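Local coordinates for protein beta-galactosidase (Bacillus circulans subsp. alkalophilus, PDB 3TTY) that hydrolyses terminal beta-galactosyl residues as a glycoside hydrolase built on a TIM barrel, and assembles as a trimer, at residues A48-D53 with Y57-L62; E170-L175 with K180-S185. All coordinates share one frame; numbering follows the deposited sequence.

Contact 1 of 2, residues A48-D53 with Y57-L62; sequences AKIQRD and YDFTWL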
loop_
_atom_site.group_PDB
_atom_site.type_symbol
_atom_site.label_atom_id
_atom_site.label_comp_id
_atom_site.label_asym_id
_atom_site.label_seq_id
_atom_site.Cartn_x
_atom_site.Cartn_y
_atom_site.Cartn_z
ATOM N N ALA A 48 -23.268 27.405 -5.235
ATOM C CA ALA A 48 -22.710 28.642 -4.697
ATOM C C ALA A 48 -22.965 29.857 -5.597
ATOM O O ALA A 48 -23.130 30.971 -5.106
ATOM C CB ALA A 48 -21.216 28.492 -4.394
ATOM N N LYS A 49 -23.013 29.656 -6.907
ATOM C CA LYS A 49 -23.331 30.780 -7.789
ATOM C C LYS A 49 -24.754 31.276 -7.536
ATOM O O LYS A 49 -25.037 32.474 -7.563
ATOM C CB LYS A 49 -23.163 30.400 -9.260
ATOM C CG LYS A 49 -23.280 31.601 -10.208
ATOM C CD LYS A 49 -22.987 31.202 -11.636
ATOM C CE LYS A 49 -23.004 32.420 -12.569
ATOM N NZ LYS A 49 -22.207 33.567 -12.068
ATOM N N ILE A 50 -25.649 30.341 -7.271
ATOM C CA ILE A 50 -27.031 30.687 -7.010
ATOM C C ILE A 50 -27.185 31.261 -5.617
ATOM O O ILE A 50 -27.785 32.323 -5.429
ATOM C CB ILE A 50 -27.935 29.455 -7.131
ATOM C CG1 ILE A 50 -27.954 28.965 -8.584
ATOM C CG2 ILE A 50 -29.324 29.781 -6.611
ATOM C CD1 ILE A 50 -28.495 27.560 -8.752
ATOM N N GLN A 51 -26.641 30.567 -4.628
ATOM C CA GLN A 51 -26.905 30.954 -3.247
ATOM C C GLN A 51 -25.641 31.300 -2.458
ATOM O O GLN A 51 -24.852 30.421 -2.115
ATOM C CB GLN A 51 -27.703 29.856 -2.551
ATOM C CG GLN A 51 -28.229 30.228 -1.159
ATOM C CD GLN A 51 -28.720 29.007 -0.388
ATOM O OE1 GLN A 51 -28.858 27.918 -0.946
ATOM N NE2 GLN A 51 -28.963 29.181 0.903
ATOM N N ARG A 52 -25.467 32.582 -2.148
ATOM C CA ARG A 52 -24.230 33.055 -1.521
ATOM C C ARG A 52 -24.290 33.113 0.014
ATOM O O ARG A 52 -23.277 33.355 0.670
ATOM C CB ARG A 52 -23.873 34.435 -2.066
ATOM C CG ARG A 52 -24.945 35.476 -1.807
ATOM C CD ARG A 52 -24.318 36.821 -1.472
ATOM N NE ARG A 52 -23.589 37.388 -2.604
ATOM C CZ ARG A 52 -22.433 38.054 -2.514
ATOM N NH1 ARG A 52 -21.841 38.237 -1.328
ATOM N NH2 ARG A 52 -21.864 38.536 -3.621
ATOM N N ASP A 53 -25.489 32.942 0.565
ATOM C CA ASP A 53 -25.698 32.894 2.010
ATOM C C ASP A 53 -27.076 32.296 2.303
ATOM O O ASP A 53 -27.778 31.887 1.381
ATOM C CB ASP A 53 -25.507 34.270 2.670
ATOM C CG ASP A 53 -26.568 35.283 2.250
ATOM O OD1 ASP A 53 -27.703 34.862 1.926
ATOM O OD2 ASP A 53 -26.263 36.499 2.247
ATOM N N TYR A 57 -30.685 34.320 -3.109
ATOM C CA TYR A 57 -30.756 33.460 -4.291
ATOM C C TYR A 57 -30.722 34.287 -5.587
ATOM O O TYR A 57 -31.502 35.222 -5.768
ATOM C CB TYR A 57 -32.027 32.587 -4.266
ATOM C CG TYR A 57 -32.098 31.611 -3.098
ATOM C CD1 TYR A 57 -31.624 30.312 -3.218
ATOM C CD2 TYR A 57 -32.632 31.995 -1.879
ATOM C CE1 TYR A 57 -31.680 29.425 -2.156
ATOM C CE2 TYR A 57 -32.694 31.109 -0.805
ATOM C CZ TYR A 57 -32.220 29.834 -0.954
ATOM O OH TYR A 57 -32.286 28.964 0.101
ATOM N N ASP A 58 -29.817 33.928 -6.490
ATOM C CA ASP A 58 -29.715 34.609 -7.770
ATOM C C ASP A 58 -29.856 33.628 -8.925
ATOM O O ASP A 58 -29.024 32.745 -9.103
ATOM C CB ASP A 58 -28.400 35.380 -7.885
ATOM C CG ASP A 58 -28.249 36.054 -9.242
ATOM O OD1 ASP A 58 -29.252 36.586 -9.764
ATOM O OD2 ASP A 58 -27.136 36.031 -9.800
ATOM N N PHE A 59 -30.922 33.786 -9.702
ATOM C CA PHE A 59 -31.202 32.893 -10.816
ATOM C C PHE A 59 -31.101 33.616 -12.159
ATOM O O PHE A 59 -31.294 33.001 -13.213
ATOM C CB PHE A 59 -32.605 32.289 -10.683
ATOM C CG PHE A 59 -32.778 31.361 -9.505
ATOM C CD1 PHE A 59 -32.373 30.032 -9.582
ATOM C CD2 PHE A 59 -33.398 31.799 -8.343
ATOM C CE1 PHE A 59 -32.561 29.165 -8.511
ATOM C CE2 PHE A 59 -33.592 30.940 -7.270
ATOM C CZ PHE A 59 -33.174 29.618 -7.356
ATOM N N THR A 60 -30.807 34.918 -12.130
ATOM C CA THR A 60 -30.799 35.705 -13.367
ATOM C C THR A 60 -29.819 35.153 -14.401
ATOM O O THR A 60 -30.129 35.119 -15.590
ATOM C CB THR A 60 -30.559 37.213 -13.112
ATOM O OG1 THR A 60 -29.240 37.420 -12.588
ATOM C CG2 THR A 60 -31.597 37.751 -12.129
ATOM N N TRP A 61 -28.659 34.689 -13.939
ATOM C CA TRP A 61 -27.640 34.112 -14.814
ATOM C C TRP A 61 -28.197 32.871 -15.501
ATOM O O TRP A 61 -27.969 32.632 -16.691
ATOM C CB TRP A 61 -26.381 33.736 -14.006
ATOM C CG TRP A 61 -26.626 32.617 -13.030
ATOM C CD1 TRP A 61 -27.159 32.722 -11.780
ATOM C CD2 TRP A 61 -26.388 31.219 -13.246
ATOM N NE1 TRP A 61 -27.262 31.480 -11.200
ATOM C CE2 TRP A 61 -26.797 30.540 -12.081
ATOM C CE3 TRP A 61 -25.866 30.477 -14.312
ATOM C CZ2 TRP A 61 -26.691 29.154 -11.945
ATOM C CZ3 TRP A 61 -25.758 29.102 -14.174
ATOM C CH2 TRP A 61 -26.172 28.455 -13.002
ATOM N N LEU A 62 -28.929 32.077 -14.736
ATOM C CA LEU A 62 -29.491 30.833 -15.240
ATOM C C LEU A 62 -30.661 31.089 -16.202
ATOM O O LEU A 62 -30.795 30.401 -17.210
ATOM C CB LEU A 62 -29.943 29.955 -14.071
ATOM C CG LEU A 62 -30.546 28.613 -14.449
ATOM C CD1 LEU A 62 -29.532 27.836 -15.241
ATOM C CD2 LEU A 62 -30.983 27.868 -13.198
HETATM O O HOH W 1 -24.874 34.868 -8.937
HETATM O O HOH W 2 -31.310 26.651 -0.449
#

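Contact 2 of 2, residues E170-L175 with K180-S185; sequences ERYGTL and KAWNTS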
loop_
_atom_site.group_PDB
_atom_site.type_symbol
_atom_site.label_atom_id
_atom_site.label_comp_id
_atom_site.label_asym_id
_atom_site.label_seq_id
_atom_site.Cartn_x
_atom_site.Cartn_y
_atom_site.Cartn_z
ATOM N N GLU A 170 -36.150 0.792 14.040
ATOM C CA GLU A 170 -37.197 0.564 13.062
ATOM C C GLU A 170 -37.084 -0.826 12.467
ATOM O O GLU A 170 -38.089 -1.477 12.214
ATOM C CB GLU A 170 -37.146 1.610 11.947
ATOM C CG GLU A 170 -36.979 3.027 12.471
ATOM C CD GLU A 170 -37.795 4.054 11.723
ATOM O OE1 GLU A 170 -37.179 4.964 11.106
ATOM O OE2 GLU A 170 -39.048 3.966 11.781
ATOM N N ARG A 171 -35.859 -1.287 12.247
ATOM C CA ARG A 171 -35.677 -2.560 11.575
ATOM C C ARG A 171 -35.999 -3.717 12.518
ATOM O O ARG A 171 -36.751 -4.630 12.157
ATOM C CB ARG A 171 -34.254 -2.700 11.023
ATOM C CG ARG A 171 -34.051 -3.921 10.121
ATOM C CD ARG A 171 -32.646 -3.944 9.504
ATOM N NE ARG A 171 -32.394 -5.177 8.761
ATOM C CZ ARG A 171 -32.653 -5.335 7.461
ATOM N NH1 ARG A 171 -33.152 -4.334 6.743
ATOM N NH2 ARG A 171 -32.394 -6.494 6.870
ATOM N N TYR A 172 -35.441 -3.677 13.727
ATOM C CA TYR A 172 -35.476 -4.855 14.578
ATOM C C TYR A 172 -36.474 -4.790 15.727
ATOM O O TYR A 172 -36.878 -5.821 16.242
ATOM C CB TYR A 172 -34.083 -5.161 15.114
ATOM C CG TYR A 172 -33.120 -5.528 14.033
ATOM C CD1 TYR A 172 -33.256 -6.728 13.339
ATOM C CD2 TYR A 172 -32.074 -4.673 13.691
ATOM C CE1 TYR A 172 -32.378 -7.067 12.324
ATOM C CE2 TYR A 172 -31.199 -5.004 12.690
ATOM C CZ TYR A 172 -31.347 -6.200 12.010
ATOM O OH TYR A 172 -30.462 -6.522 11.016
ATOM N N GLY A 173 -36.846 -3.583 16.136
ATOM C CA GLY A 173 -37.851 -3.411 17.169
ATOM C C GLY A 173 -37.322 -3.489 18.587
ATOM O O GLY A 173 -37.578 -2.604 19.406
ATOM N N THR A 174 -36.586 -4.553 18.890
ATOM C CA THR A 174 -36.070 -4.737 20.238
ATOM C C THR A 174 -34.580 -5.048 20.220
ATOM O O THR A 174 -34.060 -5.567 19.245
ATOM C CB THR A 174 -36.762 -5.923 20.946
ATOM O OG1 THR A 174 -36.504 -7.127 20.209
ATOM C CG2 THR A 174 -38.262 -5.703 21.053
ATOM N N LEU A 175 -33.899 -4.775 21.324
ATOM C CA LEU A 175 -32.519 -5.221 21.452
ATOM C C LEU A 175 -32.419 -6.738 21.336
ATOM O O LEU A 175 -31.419 -7.281 20.851
ATOM C CB LEU A 175 -31.910 -4.744 22.765
ATOM C CG LEU A 175 -31.536 -3.266 22.759
ATOM C CD1 LEU A 175 -31.034 -2.893 24.131
ATOM C CD2 LEU A 175 -30.479 -2.968 21.684
ATOM N N LYS A 180 -29.828 -10.962 18.306
ATOM C CA LYS A 180 -29.899 -12.235 17.579
ATOM C C LYS A 180 -29.530 -12.083 16.096
ATOM O O LYS A 180 -28.719 -12.853 15.563
ATOM C CB LYS A 180 -31.286 -12.855 17.716
ATOM C CG LYS A 180 -31.382 -14.305 17.247
ATOM C CD LYS A 180 -32.440 -15.057 18.064
ATOM C CE LYS A 180 -32.862 -16.349 17.390
ATOM N NZ LYS A 180 -33.491 -16.065 16.066
ATOM N N ALA A 181 -30.124 -11.097 15.432
ATOM C CA ALA A 181 -29.792 -10.830 14.033
ATOM C C ALA A 181 -28.287 -10.658 13.838
ATOM O O ALA A 181 -27.751 -11.047 12.815
ATOM C CB ALA A 181 -30.538 -9.599 13.518
ATOM N N TRP A 182 -27.612 -10.093 14.833
ATOM C CA TRP A 182 -26.188 -9.777 14.714
ATOM C C TRP A 182 -25.284 -10.830 15.340
ATOM O O TRP A 182 -24.058 -10.724 15.260
ATOM C CB TRP A 182 -25.885 -8.420 15.362
ATOM C CG TRP A 182 -26.215 -7.244 14.501
ATOM C CD1 TRP A 182 -26.721 -7.275 13.240
ATOM C CD2 TRP A 182 -26.038 -5.857 14.831
ATOM N NE1 TRP A 182 -26.886 -5.997 12.768
ATOM C CE2 TRP A 182 -26.462 -5.108 13.718
ATOM C CE3 TRP A 182 -25.571 -5.181 15.958
ATOM C CZ2 TRP A 182 -26.425 -3.717 13.692
ATOM C CZ3 TRP A 182 -25.541 -3.802 15.936
ATOM C CH2 TRP A 182 -25.961 -3.084 14.806
ATOM N N ASN A 183 -25.889 -11.832 15.971
ATOM C CA ASN A 183 -25.151 -12.866 16.711
ATOM C C ASN A 183 -24.187 -12.316 17.780
ATOM O O ASN A 183 -23.047 -12.750 17.895
ATOM C CB ASN A 183 -24.399 -13.783 15.749
ATOM C CG ASN A 183 -24.346 -15.209 16.250
ATOM O OD1 ASN A 183 -25.373 -15.768 16.644
ATOM N ND2 ASN A 183 -23.149 -15.790 16.290
ATOM N N THR A 184 -24.654 -11.370 18.578
ATOM C CA THR A 184 -23.758 -10.640 19.456
ATOM C C THR A 184 -23.244 -11.435 20.664
ATOM O O THR A 184 -22.424 -10.929 21.424
ATOM C CB THR A 184 -24.396 -9.340 19.948
ATOM O OG1 THR A 184 -25.532 -9.650 20.764
ATOM C CG2 THR A 184 -24.837 -8.482 18.769
ATOM N N SER A 185 -23.717 -12.662 20.864
ATOM C CA SER A 185 -23.134 -13.466 21.940
ATOM C C SER A 185 -21.689 -13.827 21.584
ATOM O O SER A 185 -20.893 -14.168 22.464
ATOM C CB SER A 185 -23.962 -14.706 22.244
ATOM O OG SER A 185 -23.900 -15.613 21.168
#

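Contact 1 of 2, residues A48-D53 with Y57-L62
Tyr57 meets Gln51 where the chain, having left helix 47-50, doubles back. The two side chains run alongside each other and point the same way, with Gln51 CG over one face of the phenol, 4.0 Å from the Tyr57 ring centroid, and the amide plane inclined 32° to the ring. A water bridges the two ends, accepting from Tyr57 OH and donating to Gln51 OE1, while Gln51 NE2 turns to Asp53 O at 3.0 Å, so both ends of the amide are engaged. Helix 119-135 packs against this pair through Tyr124 and Ile127.

At Asp58 the backbones join: its N donates to Ile50 O at 2.8 Å. Its carboxylate turns forward, OD1 accepting from both Thr60 N and Thr60 OG1 to cap the start of helix 60-71, the hydroxyl on the syn lone pair and the amide from above the carboxylate plane. The other oxygen, Asp58 OD2, reaches back through a second water to Lys49 O.

Phe59 offers a ring face to Ile50, whose CG2 sits off-centre over it, 3.8 Å from Phe59 CE1. The other branch of the isoleucine serves Trp61: Ile50 CG1 lies in the indole plane, 3.6 Å from Trp61 CZ2. Lys49, with CG anti to its N (chi1 -171°), stretches over one indole face, CD 3.9 Å from the centroid of the Trp61 six-membered ring, and its bend at chi4 leaves NZ over the five-membered ring in a cation-pi contact. Leu62 CB backs the opposite face.

The whole is the return of the chain from helix 47-50 to helix 60-71 following barrel strand 39-42, part of the beta-alpha connection that leads through helix 60-71 to strand 75-79 of the TIM barrel.

Contact 2 of 2, residues E170-L175 with K180-S185
A tight turn between two consecutive helices of the TIM-barrel domain brings the last turn of helix 158-172 against the end of helix 175-181, and the ring of Tyr172 bridges the two helix ends. Between them the chain turns at Gly173, whose positive phi ends the first helix, and Thr174 is the N-cap of the second, its OG1 accepting from Ala177 N. The phenol, carried toward Ala181 and Trp182 by a CG anti to the carbonyl carbon (chi1 -64°), approaches Ala181 obliquely, Tyr172 CE1 lying 3.3 Å from Ala181 CB. Beside this methyl, the edge of the Tyr172 ring is directed at the face of the Trp182 indole in an offset edge-to-face pair, with planes at 72° and the five-membered ring's centroid 5.8 Å from the phenol's. Arg171 CG sits over the centre of one phenol face. Tyr172 OH and Trp182 NE1 do not bond to each other; both instead hydrogen-bond to Asp220 OD1, in helix 215-243. With an alanine in place of Tyr172, the methyl of Ala181 and the indole would probably lose their neighbour, and Asp220 its phenol partner. Asn183 closes helix 175-181 in a Schellman motif, its N bonded to Lys180 O at 3.0 Å.

Overall arrangement
Both contacts join neighbouring helices across a short break within the same barrel domain, yet they share no element. Both lie toward the periphery, their centres about 34 Å (contact 1) and 31 Å (contact 2) from that of the chain, so neither belongs to the barrel core, although contact 2 is mostly buried. Contact 1, partly buried, is more extensive, with 433 Å² buried between its segments against 134 Å², and mixes a backbone hydrogen bond, bridging waters and a cation-pi pair with aromatic packing. Contact 2 relies on an aromatic pair and one methyl, its polar ends meeting a shared aspartate outside. The other two subunits touch each differently: the second hydrogen-bonds to the backbone of Ala48, whereas the third packs against Asn183 and Ser185.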